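Long-range contact in uncharacterized protein (Bacteroides ovatus, PDB 3P02), which is of unknown function but pairs a DUF4973 domain of the E-set clan with a BT_3044-like C-terminal domain: residues 80-89 / 112-123. Residues are numbered along the deposited sequence; the frame is centred on the assembly and turned at random. Where two conformers were deposited one is given.
With EDO (1,2-ethanediol), chain G.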
loop_
_atom_site.group_PDB
_atom_site.type_symbol
_atom_site.label_atom_id
_atom_site.label_comp_id
_atom_site.label_asym_id
_atom_site.label_seq_id
_atom_site.Cartn_x
_atom_site.Cartn_y
_atom_site.Cartn_z
ATOM N N LEU A 80 -4.239 14.144 0.213
ATOM C CA LEU A 80 -3.510 13.195 1.064
ATOM C C LEU A 80 -4.437 12.312 1.913
ATOM O O LEU A 80 -3.970 11.423 2.622
ATOM C CB LEU A 80 -2.627 13.992 2.041
ATOM C CG LEU A 80 -1.592 14.987 1.460
ATOM C CD1 LEU A 80 -0.679 15.477 2.594
ATOM C CD2 LEU A 80 -0.734 14.324 0.378
ATOM N N TYR A 81 -5.731 12.615 1.893
ATOM C CA TYR A 81 -6.676 11.952 2.804
ATOM C C TYR A 81 -6.901 10.492 2.504
ATOM O O TYR A 81 -6.953 10.063 1.336
ATOM C CB TYR A 81 -8.033 12.649 2.753
ATOM C CG TYR A 81 -8.138 14.024 3.386
ATOM C CD1 TYR A 81 -7.009 14.689 3.867
ATOM C CD2 TYR A 81 -9.371 14.652 3.522
ATOM C CE1 TYR A 81 -7.114 15.949 4.471
ATOM C CE2 TYR A 81 -9.480 15.924 4.074
ATOM C CZ TYR A 81 -8.354 16.558 4.574
ATOM O OH TYR A 81 -8.500 17.799 5.158
ATOM N N PHE A 82 -7.133 9.747 3.590
ATOM C CA PHE A 82 -7.585 8.365 3.482
ATOM C C PHE A 82 -9.041 8.422 3.071
ATOM O O PHE A 82 -9.803 9.269 3.574
ATOM C CB PHE A 82 -7.480 7.634 4.841
ATOM C CG PHE A 82 -6.077 7.436 5.335
ATOM C CD1 PHE A 82 -5.295 6.396 4.854
ATOM C CD2 PHE A 82 -5.553 8.255 6.329
ATOM C CE1 PHE A 82 -3.987 6.216 5.317
ATOM C CE2 PHE A 82 -4.250 8.067 6.794
ATOM C CZ PHE A 82 -3.474 7.060 6.280
ATOM N N ARG A 83 -9.434 7.519 2.179
ATOM C CA ARG A 83 -10.819 7.359 1.757
ATOM C C ARG A 83 -11.364 6.128 2.414
ATOM O O ARG A 83 -10.627 5.154 2.582
ATOM C CB ARG A 83 -10.891 7.201 0.222
ATOM C CG ARG A 83 -10.399 8.450 -0.521
ATOM C CD ARG A 83 -10.449 8.282 -2.025
ATOM N NE ARG A 83 -11.808 8.007 -2.510
ATOM C CZ ARG A 83 -12.116 7.769 -3.783
ATOM N NH1 ARG A 83 -11.174 7.786 -4.717
ATOM N NH2 ARG A 83 -13.368 7.509 -4.130
ATOM N N GLU A 84 -12.644 6.153 2.802
ATOM C CA GLU A 84 -13.237 4.973 3.406
ATOM C C GLU A 84 -13.237 3.813 2.421
ATOM O O GLU A 84 -13.727 3.952 1.300
ATOM C CB GLU A 84 -14.661 5.271 3.898
ATOM C CG GLU A 84 -15.315 4.068 4.563
ATOM C CD GLU A 84 -16.767 4.325 4.933
ATOM O OE1 GLU A 84 -17.050 5.397 5.506
ATOM O OE2 GLU A 84 -17.624 3.468 4.631
ATOM N N LEU A 85 -12.722 2.654 2.859
ATOM C CA LEU A 85 -12.720 1.481 2.005
ATOM C C LEU A 85 -14.179 1.043 1.721
ATOM O O LEU A 85 -14.924 0.765 2.674
ATOM C CB LEU A 85 -11.945 0.343 2.709
ATOM C CG LEU A 85 -11.852 -0.968 1.914
ATOM C CD1 LEU A 85 -11.012 -0.769 0.646
ATOM C CD2 LEU A 85 -11.236 -2.081 2.764
ATOM N N PRO A 86 -14.634 0.998 0.442
ATOM C CA PRO A 86 -16.018 0.555 0.179
ATOM C C PRO A 86 -16.278 -0.870 0.680
ATOM O O PRO A 86 -15.381 -1.738 0.703
ATOM C CB PRO A 86 -16.150 0.649 -1.348
ATOM C CG PRO A 86 -15.127 1.713 -1.714
ATOM C CD PRO A 86 -13.953 1.398 -0.807
ATOM N N GLN A 87 -17.542 -1.094 1.071
ATOM C CA GLN A 87 -18.034 -2.304 1.709
ATOM C C GLN A 87 -17.869 -3.576 0.841
ATOM O O GLN A 87 -17.724 -4.677 1.381
ATOM C CB GLN A 87 -19.498 -2.054 2.170
ATOM C CG GLN A 87 -20.541 -3.056 1.826
ATOM C CD GLN A 87 -21.493 -3.131 2.986
ATOM O OE1 GLN A 87 -21.173 -3.728 4.011
ATOM N NE2 GLN A 87 -22.635 -2.445 2.891
ATOM N N LYS A 88 -17.822 -3.430 -0.482
ATOM C CA LYS A 88 -17.629 -4.606 -1.328
ATOM C C LYS A 88 -16.237 -5.233 -1.148
ATOM O O LYS A 88 -16.057 -6.410 -1.456
ATOM C CB LYS A 88 -17.880 -4.272 -2.799
ATOM C CG LYS A 88 -16.921 -3.253 -3.409
ATOM C CD LYS A 88 -17.217 -3.175 -4.910
ATOM C CE LYS A 88 -16.172 -2.422 -5.664
ATOM N NZ LYS A 88 -16.320 -2.637 -7.131
ATOM N N TYR A 89 -15.292 -4.484 -0.552
ATOM C CA TYR A 89 -13.936 -4.991 -0.370
ATOM C C TYR A 89 -13.681 -5.702 0.951
ATOM O O TYR A 89 -12.572 -6.240 1.130
ATOM C CB TYR A 89 -12.939 -3.852 -0.495
ATOM C CG TYR A 89 -12.936 -3.249 -1.876
ATOM C CD1 TYR A 89 -12.444 -3.959 -2.965
ATOM C CD2 TYR A 89 -13.424 -1.964 -2.097
ATOM C CE1 TYR A 89 -12.440 -3.408 -4.244
ATOM C CE2 TYR A 89 -13.412 -1.397 -3.367
ATOM C CZ TYR A 89 -12.923 -2.128 -4.440
ATOM O OH TYR A 89 -12.887 -1.601 -5.710
ATOM N N SER A 112 -11.174 -8.544 0.362
ATOM C CA SER A 112 -11.302 -9.053 -1.014
ATOM C C SER A 112 -11.067 -7.859 -1.902
ATOM O O SER A 112 -11.984 -7.073 -2.136
ATOM C CB SER A 112 -12.679 -9.678 -1.226
ATOM O OG SER A 112 -12.845 -10.811 -0.392
ATOM N N LEU A 113 -9.791 -7.631 -2.288
ATOM C CA LEU A 113 -9.419 -6.383 -2.955
ATOM C C LEU A 113 -9.212 -6.398 -4.455
ATOM O O LEU A 113 -8.668 -5.419 -4.978
ATOM C CB LEU A 113 -8.131 -5.862 -2.282
ATOM C CG LEU A 113 -8.137 -5.857 -0.717
ATOM C CD1 LEU A 113 -6.856 -5.274 -0.189
ATOM C CD2 LEU A 113 -9.330 -5.035 -0.154
ATOM N N ASP A 114 -9.707 -7.425 -5.155
ATOM C CA ASP A 114 -9.593 -7.446 -6.624
ATOM C C ASP A 114 -10.186 -6.184 -7.205
ATOM O O ASP A 114 -11.272 -5.752 -6.797
ATOM C CB ASP A 114 -10.291 -8.686 -7.203
ATOM C CG ASP A 114 -9.643 -9.975 -6.764
ATOM O OD1 ASP A 114 -9.411 -10.141 -5.541
ATOM O OD2 ASP A 114 -9.473 -10.860 -7.611
ATOM N N GLY A 115 -9.421 -5.534 -8.068
ATOM C CA GLY A 115 -9.887 -4.312 -8.702
ATOM C C GLY A 115 -9.746 -3.039 -7.887
ATOM O O GLY A 115 -10.078 -1.966 -8.397
ATOM N N LEU A 116 -9.223 -3.121 -6.631
ATOM C CA LEU A 116 -9.048 -1.930 -5.801
ATOM C C LEU A 116 -8.098 -0.963 -6.485
ATOM O O LEU A 116 -7.054 -1.398 -6.979
ATOM C CB LEU A 116 -8.509 -2.309 -4.413
ATOM C CG LEU A 116 -8.415 -1.145 -3.404
ATOM C CD1 LEU A 116 -9.801 -0.600 -3.036
ATOM C CD2 LEU A 116 -7.673 -1.586 -2.146
ATOM N N ASP A 117 -8.452 0.329 -6.537
ATOM C CA ASP A 117 -7.593 1.366 -7.144
ATOM C C ASP A 117 -6.456 1.699 -6.197
ATOM O O ASP A 117 -6.647 2.431 -5.233
ATOM C CB ASP A 117 -8.423 2.629 -7.458
ATOM C CG ASP A 117 -7.652 3.753 -8.136
ATOM O OD1 ASP A 117 -6.399 3.633 -8.281
ATOM O OD2 ASP A 117 -8.283 4.760 -8.491
ATOM N N ASP A 118 -5.245 1.232 -6.504
ATOM C CA ASP A 118 -4.106 1.441 -5.624
ATOM C C ASP A 118 -3.476 2.820 -5.761
ATOM O O ASP A 118 -2.459 3.083 -5.113
ATOM C CB ASP A 118 -3.057 0.325 -5.846
ATOM C CG ASP A 118 -2.156 0.033 -4.647
ATOM O OD1 ASP A 118 -2.608 0.236 -3.489
ATOM O OD2 ASP A 118 -1.048 -0.480 -4.857
ATOM N N SER A 119 -4.096 3.738 -6.527
ATOM C CA SER A 119 -3.584 5.109 -6.566
ATOM C C SER A 119 -4.158 5.932 -5.376
ATOM O O SER A 119 -3.726 7.066 -5.115
ATOM C CB SER A 119 -3.933 5.800 -7.889
ATOM O OG SER A 119 -5.324 6.083 -7.969
ATOM N N GLN A 120 -5.163 5.356 -4.676
ATOM C CA GLN A 120 -5.842 5.993 -3.554
ATOM C C GLN A 120 -5.458 5.334 -2.255
ATOM O O GLN A 120 -5.116 4.158 -2.267
ATOM C CB GLN A 120 -7.360 5.876 -3.740
ATOM C CG GLN A 120 -7.843 6.328 -5.120
ATOM C CD GLN A 120 -7.620 7.800 -5.322
ATOM O OE1 GLN A 120 -8.222 8.623 -4.622
ATOM N NE2 GLN A 120 -6.703 8.170 -6.250
ATOM N N LYS A 121 -5.495 6.081 -1.139
ATOM C CA LYS A 121 -5.196 5.514 0.190
ATOM C C LYS A 121 -6.521 5.139 0.816
ATOM O O LYS A 121 -7.333 6.031 1.065
ATOM C CB LYS A 121 -4.446 6.525 1.099
ATOM C CG LYS A 121 -3.016 6.788 0.657
ATOM C CD LYS A 121 -2.165 7.508 1.720
ATOM C CE LYS A 121 -2.763 8.840 2.086
ATOM N NZ LYS A 121 -1.782 9.762 2.736
ATOM N N TRP A 122 -6.758 3.852 1.039
ATOM C CA TRP A 122 -8.030 3.396 1.592
ATOM C C TRP A 122 -7.897 3.064 3.056
ATOM O O TRP A 122 -6.853 2.554 3.491
ATOM C CB TRP A 122 -8.513 2.153 0.818
ATOM C CG TRP A 122 -8.654 2.405 -0.654
ATOM C CD1 TRP A 122 -7.753 2.094 -1.633
ATOM C CD2 TRP A 122 -9.749 3.066 -1.302
ATOM N NE1 TRP A 122 -8.216 2.531 -2.856
ATOM C CE2 TRP A 122 -9.445 3.125 -2.683
ATOM C CE3 TRP A 122 -10.955 3.645 -0.842
ATOM C CZ2 TRP A 122 -10.312 3.702 -3.616
ATOM C CZ3 TRP A 122 -11.816 4.237 -1.765
ATOM C CH2 TRP A 122 -11.490 4.267 -3.133
ATOM N N ALA A 123 -8.968 3.258 3.808
ATOM C CA ALA A 123 -8.901 2.891 5.216
ATOM C C ALA A 123 -10.235 2.386 5.712
ATOM O O ALA A 123 -11.285 2.833 5.272
ATOM C CB ALA A 123 -8.429 4.087 6.059
HETATM C C1 EDO G . -14.584 -7.338 -4.144
HETATM O O1 EDO G . -15.628 -6.577 -4.779
HETATM C C2 EDO G . -13.239 -7.040 -4.791
HETATM O O2 EDO G . -13.449 -6.838 -6.188
HETATM O O HOH W 1 -6.543 8.581 -1.283
HETATM O O HOH W 2 -10.785 5.658 -7.356
HETATM O O HOH W 3 -13.082 -3.561 -7.514
HETATM O O HOH W 4 -11.378 1.003 -6.397
#
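R83 and W122 both place CG beside the backbone N (chi1 -64° in R83), and a bend at chi3 of R83 then lays its guanidinium alongside the indole, the two side chains running the same way. The pairing belongs to a two-residue parallel beta ladder in the mixed sheet of the E-set-like domain, where 83-84 runs beside the start of strand 122-130. The evidence is a series of backbone bonds: R83 N donates to K121 O, A123 N to R83 O, and L85 N to A123 O, each 2.8 Å long.

W122 CH2 sits over the centre of the guanidinium, 3.6 Å from R83 CZ, but the planes are 40° apart, too tilted for a flat stack. R83 NH1 donates to Q120 OE1 (3.1 Å), a bond that limits the rotation of the guanidinium; OE1 lies near the guanidinium plane although NH1 stands above the amide carbonyl plane. The indole is gripped too: W122 NE1 donates almost straight (171°) to D117 O, Q120 CB and L116 CD1 lie against opposite faces, both offset toward the rim, and P86 CD meets W122 CZ3 at 3.7 Å.

At the far end, Y89 O accepts from S112 N, linking the 3-10 segment 87-89 to the end of strand 104-112. L116 CD1 stands over the centre of the Y89 ring in a CH-pi contact, 3.8 Å from the centroid, while one water joins Y89 OH to D114 O and another joins it to D117 N. At the other end K121 reaches over the F82 ring, a cation-pi pair with K121 NZ 5.0 Å from the ring centroid; F74 of helix 65-74 touches both K121 and L80. K121 NZ finishes in a weak hydrogen bond to L80 O, 2.7 Å away.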